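Lmo1076 protein (Listeria monocytogenes serovar 1/2a, PDB 5JQC) is a putative secreted autolysin, probably with amidase activity in cell-wall turnover, represented here by a fragment carrying three GW (Gly-Trp) domains. Local coordinates at residues T16-K21 / T70-T75; I65-T70 / I86-K91. All coordinates share one frame; numbering follows the deposited sequence.

Interaction 1. Residues T16-K21 / T70-T75. With SO4 (sulfate ion), chain F.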
loop_
_atom_site.group_PDB
_atom_site.type_symbol
_atom_site.label_atom_id
_atom_site.label_comp_id
_atom_site.label_asym_id
_atom_site.label_seq_id
_atom_site.Cartn_x
_atom_site.Cartn_y
_atom_site.Cartn_z
ATOM N N THR A 16 -13.290 15.018 39.889
ATOM C CA THR A 16 -11.862 14.778 39.770
ATOM C C THR A 16 -11.504 14.221 38.400
ATOM O O THR A 16 -12.205 13.352 37.867
ATOM C CB THR A 16 -11.395 13.788 40.829
ATOM O OG1 THR A 16 -11.750 14.283 42.119
ATOM C CG2 THR A 16 -9.861 13.603 40.751
ATOM N N ILE A 17 -10.399 14.718 37.842
ATOM C CA ILE A 17 -9.795 14.143 36.638
ATOM C C ILE A 17 -9.009 12.904 37.066
ATOM O O ILE A 17 -7.996 13.006 37.762
ATOM C CB ILE A 17 -8.897 15.155 35.914
ATOM C CG1 ILE A 17 -9.690 16.419 35.571
ATOM C CG2 ILE A 17 -8.334 14.552 34.616
ATOM C CD1 ILE A 17 -8.892 17.475 34.885
ATOM N N LYS A 18 -9.478 11.726 36.649
ATOM C CA LYS A 18 -8.897 10.477 37.137
ATOM C C LYS A 18 -7.725 10.008 36.280
ATOM O O LYS A 18 -6.856 9.277 36.773
ATOM C CB LYS A 18 -9.971 9.391 37.164
ATOM C CG LYS A 18 -11.197 9.742 38.026
ATOM C CD LYS A 18 -12.291 8.662 37.887
ATOM C CE LYS A 18 -13.332 8.801 38.984
ATOM N NZ LYS A 18 -14.342 7.711 38.976
ATOM N N GLN A 19 -7.742 10.347 34.986
ATOM C CA GLN A 19 -6.728 9.942 34.018
ATOM C C GLN A 19 -6.647 10.985 32.920
ATOM O O GLN A 19 -7.649 11.578 32.523
ATOM C CB GLN A 19 -7.020 8.593 33.343
ATOM C CG GLN A 19 -7.299 7.440 34.299
ATOM C CD GLN A 19 -7.541 6.162 33.542
ATOM O OE1 GLN A 19 -7.396 6.123 32.314
ATOM N NE2 GLN A 19 -7.911 5.106 34.260
ATOM N N GLN A 20 -5.439 11.194 32.418
ATOM C CA GLN A 20 -5.285 12.095 31.286
ATOM C C GLN A 20 -4.131 11.610 30.425
ATOM O O GLN A 20 -3.146 11.092 30.953
ATOM C CB GLN A 20 -5.038 13.521 31.772
ATOM C CG GLN A 20 -5.156 14.583 30.702
ATOM C CD GLN A 20 -5.122 15.949 31.339
ATOM O OE1 GLN A 20 -5.004 16.054 32.564
ATOM N NE2 GLN A 20 -5.234 17.003 30.530
ATOM N N LYS A 21 -4.249 11.774 29.110
ATOM C CA LYS A 21 -3.126 11.404 28.261
ATOM C C LYS A 21 -3.200 12.167 26.954
ATOM O O LYS A 21 -4.287 12.466 26.444
ATOM C CB LYS A 21 -3.098 9.900 27.979
ATOM C CG LYS A 21 -4.267 9.395 27.149
ATOM C CD LYS A 21 -4.124 7.916 26.880
ATOM C CE LYS A 21 -5.474 7.292 26.506
ATOM N NZ LYS A 21 -5.306 5.882 26.034
ATOM N N THR A 70 -10.548 11.513 31.675
ATOM C CA THR A 70 -11.749 10.866 32.174
ATOM C C THR A 70 -12.130 11.442 33.527
ATOM O O THR A 70 -11.272 11.909 34.283
ATOM C CB THR A 70 -11.568 9.344 32.280
ATOM O OG1 THR A 70 -10.626 9.024 33.313
ATOM C CG2 THR A 70 -11.090 8.782 30.951
ATOM N N THR A 71 -13.432 11.458 33.792
ATOM C CA THR A 71 -13.970 11.671 35.129
ATOM C C THR A 71 -15.036 10.619 35.367
ATOM O O THR A 71 -15.360 9.834 34.467
ATOM C CB THR A 71 -14.599 13.057 35.297
ATOM O OG1 THR A 71 -15.920 13.039 34.749
ATOM C CG2 THR A 71 -13.801 14.126 34.587
ATOM N N SER A 72 -15.634 10.638 36.555
ATOM C CA SER A 72 -16.741 9.741 36.855
ATOM C C SER A 72 -17.896 9.836 35.848
ATOM O O SER A 72 -18.694 8.893 35.734
ATOM C CB SER A 72 -17.223 10.045 38.265
ATOM O OG SER A 72 -18.215 9.129 38.672
ATOM N N ARG A 73 -18.008 10.934 35.102
ATOM C CA ARG A 73 -19.139 11.071 34.196
ATOM C C ARG A 73 -18.846 10.643 32.762
ATOM O O ARG A 73 -19.793 10.526 31.982
ATOM C CB ARG A 73 -19.643 12.516 34.183
ATOM C CG ARG A 73 -20.220 12.970 35.512
ATOM C CD ARG A 73 -20.520 14.460 35.461
ATOM N NE ARG A 73 -20.922 14.956 36.772
ATOM C CZ ARG A 73 -22.174 14.905 37.232
ATOM N NH1 ARG A 73 -22.468 15.368 38.437
ATOM N NH2 ARG A 73 -23.132 14.394 36.483
ATOM N N GLY A 74 -17.584 10.415 32.387
ATOM C CA GLY A 74 -17.270 9.975 31.032
ATOM C C GLY A 74 -15.859 10.384 30.639
ATOM O O GLY A 74 -15.050 10.760 31.487
ATOM N N THR A 75 -15.592 10.308 29.332
ATOM C CA THR A 75 -14.302 10.664 28.749
ATOM C C THR A 75 -14.475 11.885 27.863
ATOM O O THR A 75 -15.343 11.897 26.989
ATOM C CB THR A 75 -13.719 9.513 27.925
ATOM O OG1 THR A 75 -13.440 8.408 28.793
ATOM C CG2 THR A 75 -12.424 9.936 27.244
HETATM S S SO4 F . -11.792 4.577 40.174
HETATM O O1 SO4 F . -10.982 3.798 39.235
HETATM O O2 SO4 F . -11.005 5.611 40.833
HETATM O O3 SO4 F . -12.872 5.250 39.444
HETATM O O4 SO4 F . -12.279 3.654 41.200
HETATM O O HOH W 1 -14.548 12.257 38.504
#

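Interaction 2. Residues I65-T70 / I86-K91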
loop_
_atom_site.group_PDB
_atom_site.type_symbol
_atom_site.label_atom_id
_atom_site.label_comp_id
_atom_site.label_asym_id
_atom_site.label_seq_id
_atom_site.Cartn_x
_atom_site.Cartn_y
_atom_site.Cartn_z
ATOM N N ILE A 65 -7.483 14.848 17.349
ATOM C CA ILE A 65 -7.672 14.618 18.773
ATOM C C ILE A 65 -6.303 14.648 19.421
ATOM O O ILE A 65 -5.422 13.855 19.065
ATOM C CB ILE A 65 -8.394 13.291 19.052
ATOM C CG1 ILE A 65 -9.723 13.237 18.299
ATOM C CG2 ILE A 65 -8.633 13.125 20.545
ATOM C CD1 ILE A 65 -10.716 14.305 18.720
ATOM N N LEU A 66 -6.137 15.551 20.390
ATOM C CA LEU A 66 -4.857 15.839 21.022
ATOM C C LEU A 66 -4.716 15.241 22.415
ATOM O O LEU A 66 -3.623 14.809 22.795
ATOM C CB LEU A 66 -4.650 17.356 21.107
ATOM C CG LEU A 66 -4.287 18.160 19.854
ATOM C CD1 LEU A 66 -5.457 18.292 18.900
ATOM C CD2 LEU A 66 -3.796 19.531 20.296
ATOM N N LYS A 67 -5.783 15.234 23.206
ATOM C CA LYS A 67 -5.712 14.736 24.570
ATOM C C LYS A 67 -7.020 14.039 24.892
ATOM O O LYS A 67 -8.052 14.311 24.275
ATOM C CB LYS A 67 -5.496 15.846 25.611
ATOM C CG LYS A 67 -4.319 16.790 25.399
ATOM C CD LYS A 67 -4.279 17.812 26.546
ATOM C CE LYS A 67 -3.240 18.906 26.287
ATOM N NZ LYS A 67 -1.863 18.352 26.219
ATOM N N GLU A 68 -6.969 13.141 25.874
ATOM C CA GLU A 68 -8.174 12.546 26.441
ATOM C C GLU A 68 -8.060 12.607 27.950
ATOM O O GLU A 68 -6.965 12.471 28.494
ATOM C CB GLU A 68 -8.376 11.091 26.015
ATOM C CG GLU A 68 -8.204 10.844 24.531
ATOM C CD GLU A 68 -8.805 9.515 24.098
ATOM O OE1 GLU A 68 -9.232 8.754 24.998
ATOM O OE2 GLU A 68 -8.845 9.241 22.868
ATOM N N GLY A 69 -9.196 12.789 28.619
ATOM C CA GLY A 69 -9.257 12.807 30.071
ATOM C C GLY A 69 -10.574 12.234 30.561
ATOM O O GLY A 69 -11.617 12.421 29.920
ATOM N N THR A 70 -10.548 11.513 31.675
ATOM C CA THR A 70 -11.749 10.866 32.174
ATOM C C THR A 70 -12.130 11.442 33.527
ATOM O O THR A 70 -11.272 11.909 34.283
ATOM C CB THR A 70 -11.568 9.344 32.280
ATOM O OG1 THR A 70 -10.626 9.024 33.313
ATOM C CG2 THR A 70 -11.090 8.782 30.951
ATOM N N ILE A 86 -10.265 23.759 19.597
ATOM C CA ILE A 86 -11.598 24.244 19.888
ATOM C C ILE A 86 -11.925 24.109 21.363
ATOM O O ILE A 86 -12.456 25.033 21.977
ATOM C CB ILE A 86 -12.629 23.500 19.013
ATOM C CG1 ILE A 86 -12.247 23.627 17.535
ATOM C CG2 ILE A 86 -14.013 24.023 19.284
ATOM C CD1 ILE A 86 -11.933 25.046 17.088
ATOM N N GLY A 87 -11.598 22.967 21.947
ATOM C CA GLY A 87 -11.886 22.719 23.352
ATOM C C GLY A 87 -11.954 21.223 23.615
ATOM O O GLY A 87 -11.289 20.432 22.942
ATOM N N TRP A 88 -12.777 20.865 24.596
ATOM C CA TRP A 88 -12.994 19.480 24.988
ATOM C C TRP A 88 -14.446 19.097 24.781
ATOM O O TRP A 88 -15.350 19.892 25.045
ATOM C CB TRP A 88 -12.651 19.251 26.443
ATOM C CG TRP A 88 -11.273 19.557 26.755
ATOM C CD1 TRP A 88 -10.686 20.785 26.760
ATOM C CD2 TRP A 88 -10.267 18.623 27.137
ATOM N NE1 TRP A 88 -9.370 20.672 27.121
ATOM C CE2 TRP A 88 -9.087 19.353 27.363
ATOM C CE3 TRP A 88 -10.249 17.236 27.312
ATOM C CZ2 TRP A 88 -7.895 18.744 27.753
ATOM C CZ3 TRP A 88 -9.067 16.631 27.705
ATOM C CH2 TRP A 88 -7.906 17.386 27.925
HETATM N N MSE A 89 -14.662 17.861 24.351
HETATM C CA MSE A 89 -16.008 17.337 24.163
HETATM C C MSE A 89 -16.038 15.838 24.459
HETATM O O MSE A 89 -15.017 15.147 24.324
HETATM C CB MSE A 89 -16.494 17.639 22.740
HETATM C CG MSE A 89 -17.884 17.100 22.414
HETATM SE SE MSE A 89 -18.797 18.024 20.946
HETATM C CE MSE A 89 -17.476 17.819 19.504
ATOM N N ASP A 90 -17.201 15.373 24.920
ATOM C CA ASP A 90 -17.451 13.957 25.151
ATOM C C ASP A 90 -16.903 13.133 23.997
ATOM O O ASP A 90 -17.239 13.371 22.834
ATOM C CB ASP A 90 -18.967 13.730 25.295
ATOM C CG ASP A 90 -19.323 12.459 26.057
ATOM O OD1 ASP A 90 -18.656 11.411 25.908
ATOM O OD2 ASP A 90 -20.303 12.511 26.824
ATOM N N LYS A 91 -16.063 12.151 24.332
ATOM C CA LYS A 91 -15.478 11.276 23.317
ATOM C C LYS A 91 -16.540 10.623 22.439
ATOM O O LYS A 91 -16.280 10.332 21.264
ATOM C CB LYS A 91 -14.617 10.213 23.999
ATOM C CG LYS A 91 -13.932 9.259 23.053
ATOM C CD LYS A 91 -12.974 8.400 23.829
ATOM C CE LYS A 91 -12.114 7.586 22.905
ATOM N NZ LYS A 91 -11.124 6.805 23.694
#

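Interaction 1. Residues T16-K21 / T70-T75
Lys18 and Gln19 join Thr70 through two backbone hydrogen bonds: Lys18 N gives to Thr70 O at 3.0 Å with an N-H...O angle of 160°, and Thr70 N gives to Gln19 O at 3.0 Å. The acceptor Thr70 O also receives a CA-H...O contact from Ile17 CA, 3.6 Å away. Among the side chains, Thr70 OG1 lies against the aliphatic root of Gln19, with CB at 3.6 Å. Lys18 keeps CG beside its own backbone N (chi1 -58°) and then runs extended past Thr71 to Ser72, where NZ comes within 3.8 Å of Ser72 CB. Its ammonium end donates to O3 of a sulfate ion, NZ to O3 2.9 Å, an anion probably taken from the crystallisation liquor. A water bridges the loop part of the contact, donating to Thr16 O and accepting from Ser72 N. Within 70-75, Thr71 OG1 accepts from Arg73 N at 3.0 Å, an ST turn superposed on the type I beta turn from Thr71 to Gly74. This turn is the hairpin connection between strands 62-71 and 74-81. Arg73 forms a salt bridge with Asp15, and Ile17 and Thr71 both pack on Ile41 of a loop. Most touching residues are exposed: this is the hairpin end of the first GW domain's antiparallel sheet, where the chain entering strand 19-29 meets neighbouring strand 62-71.

Interaction 2. Residues I65-T70 / I86-K91
The Trp88 indole meets strand 65-70 with the six-membered end of its ring: Gly69 N lies at the edge, in the ring plane, 4.0 Å from CZ3, and Glu68 C is at the same edge. Lys67 approaches obliquely, its CB 3.7 Å from Trp88 CH2, while its CD is 3.9 Å from Trp88 CZ2, so two methylenes of the lysine touch the outer ring atoms as the side chains cross. Beyond them the Lys67 chain bends at its last torsion, and NZ bonds to Asn22 OD1. The Glu68 carboxylate is the other flat group. Lys91, fully extended with CG opposite its backbone N (chi1 -179°), brings NZ to the syn side of Glu68 OE1 at 3.0 Å, 19° out of the carboxylate plane; a weak second bond joins NZ to Glu68 OE2 at 3.4 Å. Tyr96 OH bonds to the same OE2, and Lys91 NZ also binds a glycerol.

The axes of the two strand segments come no nearer than 8.8 Å and differ in direction by 43°. No backbone hydrogen bond joins the segments; the Trp88 side chain reaches the backbone at Glu68 and Gly69 and the side chain of Lys67, and Lys91 reaches Glu68. Trp88 also packs on Ile41 of a loop and Gln20 of strand 19-29. Both segments belong to a GW domain, a family of the SH3 clan. Chemically the contact has two parts: the indole, with backbone at its edge and lysine methylenes approaching obliquely, and a salt bridge in which both carboxylate oxygens have partners, an environment that would probably stabilise the ionised form of Glu68.

In the fold
Interactions 1 and 2 share Thr70 and strand 62-71, and their centres lie 10 Å apart in the first GW domain. Backbone contacts tie them together: Lys21 O is 2.8 Å from Glu68 N, and Thr75 O is 2.8 Å from Lys91 N, both probable hydrogen bonds. Interaction 1 joins neighbouring strands at a surface turn, whereas the buried interaction 2 spans to strand 84-90, which is separated from 62-71 in the sheet by 74-81. Each has a lysine beside a small molecule probably from the crystallisation liquor: a sulfate at Lys18, and a glycerol hydrogen-bonded to Lys91 NZ. Neither ligand by itself establishes a functional pocket.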